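Local structure of putative oxidoreductase (3NX4) at residues E149-G154 / A213-T218; L196-F201 / D221-K226. The protein binds NADP and, as an MDR-family oxidoreductase, probably catalyses the NADPH-dependent reduction of acryloyl-CoA. One frame throughout, in Å; residues are numbered along the deposited sequence.

Contact 1: residues E149-G154 / A213-T218. With NAP (NADP nicotinamide-adenine-dinucleotide phosphate), chain C.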
# COMPACT_ATOMS: atom_id res chain seq x y z
N GLU A 149 5.12 -6.53 16.63
CA GLU A 149 4.18 -7.63 16.51
C GLU A 149 3.51 -7.64 15.14
O GLU A 149 3.25 -6.60 14.56
CB GLU A 149 3.12 -7.49 17.63
CG GLU A 149 2.21 -8.67 17.81
CD GLU A 149 1.40 -8.56 19.12
OE1 GLU A 149 1.63 -7.61 19.90
OE2 GLU A 149 0.54 -9.43 19.35
N VAL A 150 3.25 -8.83 14.61
CA VAL A 150 2.53 -8.96 13.34
C VAL A 150 1.15 -9.59 13.54
O VAL A 150 1.02 -10.66 14.16
CB VAL A 150 3.34 -9.79 12.35
CG1 VAL A 150 2.56 -10.05 11.06
CG2 VAL A 150 4.67 -9.08 12.04
N VAL A 151 0.10 -8.92 13.06
CA VAL A 151 -1.26 -9.45 13.23
C VAL A 151 -1.73 -10.20 11.97
O VAL A 151 -1.47 -9.76 10.84
CB VAL A 151 -2.27 -8.34 13.63
CG1 VAL A 151 -2.36 -7.28 12.58
CG2 VAL A 151 -3.66 -8.94 13.92
N VAL A 152 -2.40 -11.34 12.17
CA VAL A 152 -2.96 -12.13 11.07
C VAL A 152 -4.46 -12.21 11.31
O VAL A 152 -4.88 -12.65 12.37
CB VAL A 152 -2.40 -13.59 11.07
CG1 VAL A 152 -3.03 -14.43 9.93
CG2 VAL A 152 -0.88 -13.59 10.95
N THR A 153 -5.25 -11.77 10.33
CA THR A 153 -6.71 -11.80 10.46
C THR A 153 -7.24 -13.05 9.74
O THR A 153 -6.49 -13.71 9.02
CB THR A 153 -7.35 -10.51 9.89
OG1 THR A 153 -7.10 -10.43 8.49
CG2 THR A 153 -6.75 -9.27 10.58
N GLY A 154 -8.51 -13.38 9.94
CA GLY A 154 -9.03 -14.66 9.46
C GLY A 154 -8.06 -15.79 9.78
O GLY A 154 -7.83 -16.68 8.96
N ALA A 213 3.57 -3.86 13.70
CA ALA A 213 4.65 -3.57 12.75
C ALA A 213 4.24 -4.06 11.35
O ALA A 213 4.58 -3.45 10.34
CB ALA A 213 5.95 -4.24 13.18
N GLY A 214 3.52 -5.17 11.30
CA GLY A 214 3.08 -5.75 10.04
C GLY A 214 1.73 -6.42 10.20
O GLY A 214 1.23 -6.63 11.32
N ALA A 215 1.10 -6.75 9.08
CA ALA A 215 -0.16 -7.45 9.13
C ALA A 215 -0.38 -8.25 7.87
O ALA A 215 0.04 -7.86 6.79
CB ALA A 215 -1.33 -6.48 9.37
N ILE A 216 -1.04 -9.39 8.02
CA ILE A 216 -1.44 -10.19 6.88
C ILE A 216 -2.95 -10.28 6.99
O ILE A 216 -3.48 -10.85 7.96
CB ILE A 216 -0.78 -11.59 6.93
CG1 ILE A 216 0.75 -11.44 6.84
CG2 ILE A 216 -1.33 -12.49 5.82
CD1 ILE A 216 1.52 -12.78 6.70
N ASP A 217 -3.66 -9.68 6.03
CA ASP A 217 -5.11 -9.61 6.10
C ASP A 217 -5.81 -10.46 5.05
O ASP A 217 -5.50 -10.37 3.86
CB ASP A 217 -5.61 -8.17 5.95
CG ASP A 217 -7.14 -8.10 5.97
OD1 ASP A 217 -7.75 -8.38 7.03
OD2 ASP A 217 -7.72 -7.78 4.91
N THR A 218 -6.73 -11.29 5.52
CA THR A 218 -7.51 -12.17 4.67
C THR A 218 -9.00 -11.84 4.71
O THR A 218 -9.79 -12.48 4.06
CB THR A 218 -7.36 -13.62 5.12
OG1 THR A 218 -8.04 -13.80 6.36
CG2 THR A 218 -5.89 -13.98 5.31
PA NAP C . -10.69 -19.49 4.73
O1A NAP C . -9.95 -20.73 5.02
O2A NAP C . -12.15 -19.58 4.61
O5B NAP C . -10.28 -18.35 5.76
C5B NAP C . -11.07 -17.20 5.86
C4B NAP C . -11.12 -16.87 7.35
O4B NAP C . -11.72 -15.61 7.51
C3B NAP C . -11.98 -17.87 8.13
O3B NAP C . -11.18 -18.91 8.66
C2B NAP C . -12.54 -17.01 9.25
O2B NAP C . -11.60 -17.02 10.30
C1B NAP C . -12.55 -15.61 8.66
N9A NAP C . -13.89 -15.21 8.23
C8A NAP C . -14.80 -15.94 7.50
N7A NAP C . -15.90 -15.17 7.30
C5A NAP C . -15.70 -13.97 7.88
C6A NAP C . -16.49 -12.83 7.98
N6A NAP C . -17.70 -12.79 7.44
N1A NAP C . -16.00 -11.74 8.65
C2A NAP C . -14.75 -11.77 9.21
N3A NAP C . -13.97 -12.90 9.12
C4A NAP C . -14.44 -13.98 8.46
O3 NAP C . -10.15 -18.87 3.33
PN NAP C . -8.69 -18.94 2.68
O1N NAP C . -8.62 -20.01 1.66
O2N NAP C . -7.73 -18.94 3.81
O5D NAP C . -8.69 -17.50 1.96
C5D NAP C . -8.78 -16.34 2.76
C4D NAP C . -9.14 -15.15 1.89
O4D NAP C . -8.07 -14.91 1.00
C3D NAP C . -10.36 -15.42 1.03
O3D NAP C . -11.11 -14.24 0.90
C2D NAP C . -9.78 -15.80 -0.32
O2D NAP C . -10.64 -15.44 -1.37
C1D NAP C . -8.53 -14.94 -0.33
N1N NAP C . -7.46 -15.46 -1.19
C2N NAP C . -7.04 -14.67 -2.23
C3N NAP C . -6.01 -15.08 -3.08
C7N NAP C . -5.28 -14.00 -3.82
O7N NAP C . -4.75 -14.26 -5.10
N7N NAP C . -5.15 -12.81 -3.25
C4N NAP C . -5.40 -16.31 -2.85
C5N NAP C . -5.83 -17.11 -1.78
C6N NAP C . -6.86 -16.66 -0.95
P2B NAP C . -12.08 -16.97 11.85
O1X NAP C . -10.89 -17.35 12.69
O2X NAP C . -12.53 -15.57 12.19
O3X NAP C . -13.20 -17.96 12.02
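The carboxylate of Asp217 is met from above its plane by the hydroxyl of Thr153, with OG1 of Thr153 2.6 Å from OD1 of Asp217 and lying 37° out of that plane. The same carboxylate binds the turn that follows: OD2 accepts from Gly220 N, and OD1 more weakly from Val219 N, which together limit its rotation. Thr153 OG1 reaches this place because it sits between its own backbone N and carbonyl carbon (chi1 64°), and there it also accepts the N-H of Thr218, with Thr218 N and Thr153 OG1 3.1 Å apart. Thr218 returns a bond, its OG1 giving to Thr153 O from above the carbonyl plane at 3.1 Å. The two threonines thus lace the strand ends where Gly154 and Thr218 border the NADP.

Behind them runs a parallel ladder: Val151 N bonds to Gly214 O, Val151 O accepts the N-H of Ile216, with N and O 2.9 Å apart, and Thr153 N gives to Ile216 O. On the face of Val151 and Ala215, CG1 of Val151 presses on CB of Ala215 at 3.5 Å, tighter than usual.

These are two central strands of the Rossmann fold. Helix 221-229 covers the side of Val151 and Ala215, touching Ala215 and Thr153 through Val227, whereas Val150 and Ile216 touch helices 158-169 and 118-140, and Val152 touches helix 158-169. Strand 174-178 flanks 150-152, and 235-239 flanks 212-217.

Contact 2: residues L196-F201 / D221-K226; sequences LSRDEF and DKVLAK. With NAP (NADP nicotinamide-adenine-dinucleotide phosphate), chain C.
With CG anti to the backbone N (chi1 -173°) and the chain extended beyond it, Lys226 runs past Phe201, the two side chains crossing at about a right angle, and ends on the backbone of Glu200. There NZ of Lys226 gives a 2.8 Å hydrogen bond to O of Glu200, tilted 34° from the carbonyl plane; Glu203 O takes a second bond from the same ammonium. The methylenes supply the packing, CB of Lys226 lying 4.1 Å from CD2 of Phe201. Val223 fills in beside it, its CG2 3.9 Å from CB of Phe201.

CG2 of Val223 also touches the aliphatic part of Arg198, 4.2 Å from its CG. Beyond that point the arginine bends at chi3 (95°), and one face of its guanidinium lies against the adenine, NE of Arg198 being 3.1 Å from C2A of the NADP. From its edge, NH1 of Arg198 makes a weak hydrogen bond to O2X of the 2'-phosphate, a contact consistent with preference for NADP over NAD.

The 3-10 turn after strand 194-197 is thereby joined to helix 221-229 through Val223 and Lys226, about one turn apart. Inward, Leu224 meets Asp217; it also packs on Leu248 of strand 247-251 and on Val252 of the second subunit.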
# COMPACT_ATOMS: atom_id res chain seq x y z
N LEU A 196 -6.88 -12.42 19.55
CA LEU A 196 -7.86 -11.34 19.73
C LEU A 196 -9.17 -11.69 19.04
O LEU A 196 -9.18 -12.38 18.04
CB LEU A 196 -7.34 -10.01 19.16
CG LEU A 196 -6.28 -9.20 19.89
CD1 LEU A 196 -5.02 -10.00 20.08
CD2 LEU A 196 -5.97 -7.92 19.12
N SER A 197 -10.28 -11.18 19.56
CA SER A 197 -11.59 -11.44 18.97
C SER A 197 -11.87 -10.48 17.84
O SER A 197 -11.61 -9.28 17.96
CB SER A 197 -12.72 -11.31 20.01
OG SER A 197 -12.43 -12.09 21.14
N ARG A 198 -12.45 -11.01 16.77
CA ARG A 198 -12.93 -10.21 15.65
C ARG A 198 -13.88 -9.11 16.13
O ARG A 198 -13.98 -8.05 15.51
CB ARG A 198 -13.66 -11.13 14.68
CG ARG A 198 -13.94 -10.56 13.32
CD ARG A 198 -14.21 -11.71 12.37
NE ARG A 198 -15.62 -12.04 12.21
CZ ARG A 198 -16.08 -13.25 11.92
NH1 ARG A 198 -15.25 -14.29 11.79
NH2 ARG A 198 -17.38 -13.44 11.78
N ASP A 199 -14.57 -9.37 17.24
CA ASP A 199 -15.52 -8.41 17.81
C ASP A 199 -14.87 -7.06 18.09
O ASP A 199 -15.57 -6.05 18.21
CB ASP A 199 -16.11 -8.93 19.13
CG ASP A 199 -17.03 -10.11 18.93
OD1 ASP A 199 -17.42 -10.37 17.77
OD2 ASP A 199 -17.37 -10.77 19.94
N GLU A 200 -13.55 -7.06 18.24
CA GLU A 200 -12.82 -5.84 18.57
C GLU A 200 -12.42 -5.06 17.32
O GLU A 200 -11.67 -4.09 17.41
CB GLU A 200 -11.56 -6.19 19.36
CG GLU A 200 -11.78 -7.09 20.57
CD GLU A 200 -12.01 -6.30 21.84
OE1 GLU A 200 -11.02 -5.75 22.38
OE2 GLU A 200 -13.16 -6.24 22.31
N PHE A 201 -12.91 -5.49 16.15
CA PHE A 201 -12.56 -4.87 14.87
C PHE A 201 -13.79 -4.43 14.09
O PHE A 201 -13.88 -4.62 12.88
CB PHE A 201 -11.70 -5.84 14.04
CG PHE A 201 -10.36 -6.10 14.65
CD1 PHE A 201 -10.23 -6.98 15.71
CD2 PHE A 201 -9.23 -5.43 14.19
CE1 PHE A 201 -9.00 -7.21 16.30
CE2 PHE A 201 -8.00 -5.65 14.76
CZ PHE A 201 -7.88 -6.54 15.82
N ASP A 221 -12.68 -5.43 4.35
CA ASP A 221 -13.77 -4.69 4.97
C ASP A 221 -13.36 -3.90 6.20
O ASP A 221 -12.32 -3.26 6.23
CB ASP A 221 -14.88 -5.66 5.35
CG ASP A 221 -16.21 -4.97 5.54
OD1 ASP A 221 -16.59 -4.14 4.70
OD2 ASP A 221 -16.88 -5.25 6.56
N LYS A 222 -14.20 -3.96 7.22
CA LYS A 222 -13.98 -3.26 8.47
C LYS A 222 -12.76 -3.73 9.25
O LYS A 222 -12.09 -2.94 9.88
CB LYS A 222 -15.22 -3.29 9.36
CG LYS A 222 -16.22 -2.21 9.02
CD LYS A 222 -17.50 -2.37 9.82
CE LYS A 222 -18.50 -1.29 9.46
NZ LYS A 222 -18.88 -1.38 8.04
N VAL A 223 -12.52 -5.03 9.24
CA VAL A 223 -11.39 -5.55 9.97
C VAL A 223 -10.11 -4.97 9.39
O VAL A 223 -9.29 -4.48 10.12
CB VAL A 223 -11.36 -7.08 9.90
CG1 VAL A 223 -10.08 -7.62 10.47
CG2 VAL A 223 -12.55 -7.66 10.65
N LEU A 224 -10.00 -4.96 8.07
CA LEU A 224 -8.84 -4.40 7.41
C LEU A 224 -8.75 -2.92 7.69
O LEU A 224 -7.67 -2.40 7.94
CB LEU A 224 -8.90 -4.65 5.91
CG LEU A 224 -7.85 -3.96 5.05
CD1 LEU A 224 -6.46 -4.26 5.56
CD2 LEU A 224 -8.00 -4.37 3.60
N ALA A 225 -9.89 -2.24 7.66
CA ALA A 225 -9.90 -0.80 7.92
C ALA A 225 -9.35 -0.49 9.31
O ALA A 225 -8.58 0.45 9.48
CB ALA A 225 -11.30 -0.24 7.76
N LYS A 226 -9.73 -1.29 10.31
CA LYS A 226 -9.26 -1.03 11.67
C LYS A 226 -7.80 -1.42 11.85
O LYS A 226 -7.04 -0.73 12.52
CB LYS A 226 -10.13 -1.74 12.71
CG LYS A 226 -9.74 -1.32 14.13
CD LYS A 226 -10.92 -1.36 15.08
CE LYS A 226 -10.47 -0.98 16.48
NZ LYS A 226 -11.50 -1.33 17.48
PA NAP C . -10.69 -19.49 4.73
O1A NAP C . -9.95 -20.73 5.02
O2A NAP C . -12.15 -19.58 4.61
O5B NAP C . -10.28 -18.35 5.76
C5B NAP C . -11.07 -17.20 5.86
C4B NAP C . -11.12 -16.87 7.35
O4B NAP C . -11.72 -15.61 7.51
C3B NAP C . -11.98 -17.87 8.13
O3B NAP C . -11.18 -18.91 8.66
C2B NAP C . -12.54 -17.01 9.25
O2B NAP C . -11.60 -17.02 10.30
C1B NAP C . -12.55 -15.61 8.66
N9A NAP C . -13.89 -15.21 8.23
C8A NAP C . -14.80 -15.94 7.50
N7A NAP C . -15.90 -15.17 7.30
C5A NAP C . -15.70 -13.97 7.88
C6A NAP C . -16.49 -12.83 7.98
N6A NAP C . -17.70 -12.79 7.44
N1A NAP C . -16.00 -11.74 8.65
C2A NAP C . -14.75 -11.77 9.21
N3A NAP C . -13.97 -12.90 9.12
C4A NAP C . -14.44 -13.98 8.46
O3 NAP C . -10.15 -18.87 3.33
PN NAP C . -8.69 -18.94 2.68
O1N NAP C . -8.62 -20.01 1.66
O2N NAP C . -7.73 -18.94 3.81
O5D NAP C . -8.69 -17.50 1.96
C5D NAP C . -8.78 -16.34 2.76
C4D NAP C . -9.14 -15.15 1.89
O4D NAP C . -8.07 -14.91 1.00
C3D NAP C . -10.36 -15.42 1.03
O3D NAP C . -11.11 -14.24 0.90
C2D NAP C . -9.78 -15.80 -0.32
O2D NAP C . -10.64 -15.44 -1.37
C1D NAP C . -8.53 -14.94 -0.33
N1N NAP C . -7.46 -15.46 -1.19
C2N NAP C . -7.04 -14.67 -2.23
C3N NAP C . -6.01 -15.08 -3.08
C7N NAP C . -5.28 -14.00 -3.82
O7N NAP C . -4.75 -14.26 -5.10
N7N NAP C . -5.15 -12.81 -3.25
C4N NAP C . -5.40 -16.31 -2.85
C5N NAP C . -5.83 -17.11 -1.78
C6N NAP C . -6.86 -16.66 -0.95
P2B NAP C . -12.08 -16.97 11.85
O1X NAP C . -10.89 -17.35 12.69
O2X NAP C . -12.53 -15.57 12.19
O3X NAP C . -13.20 -17.96 12.02

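From the N terminus, the chain first lays down 149-154, which carries one of the two central strands of the Rossmann sheet, then passes through helix 158-169 and strand 174-178 to the outermost strand 194-197 and segment 196-201. It returns to the middle of the sheet at 213-218, where contact 1 closes its loop, and enters helix 221-229, where contact 2 closes a shorter one. The segments alternate, so the loops cross. Contact 1 joins neighbouring strands; contact 2 ties the sheet's edge to a helix. They meet where CG2 of Thr153 packs on CG1 of Val223 at 3.7 Å, and both touch the same NADP.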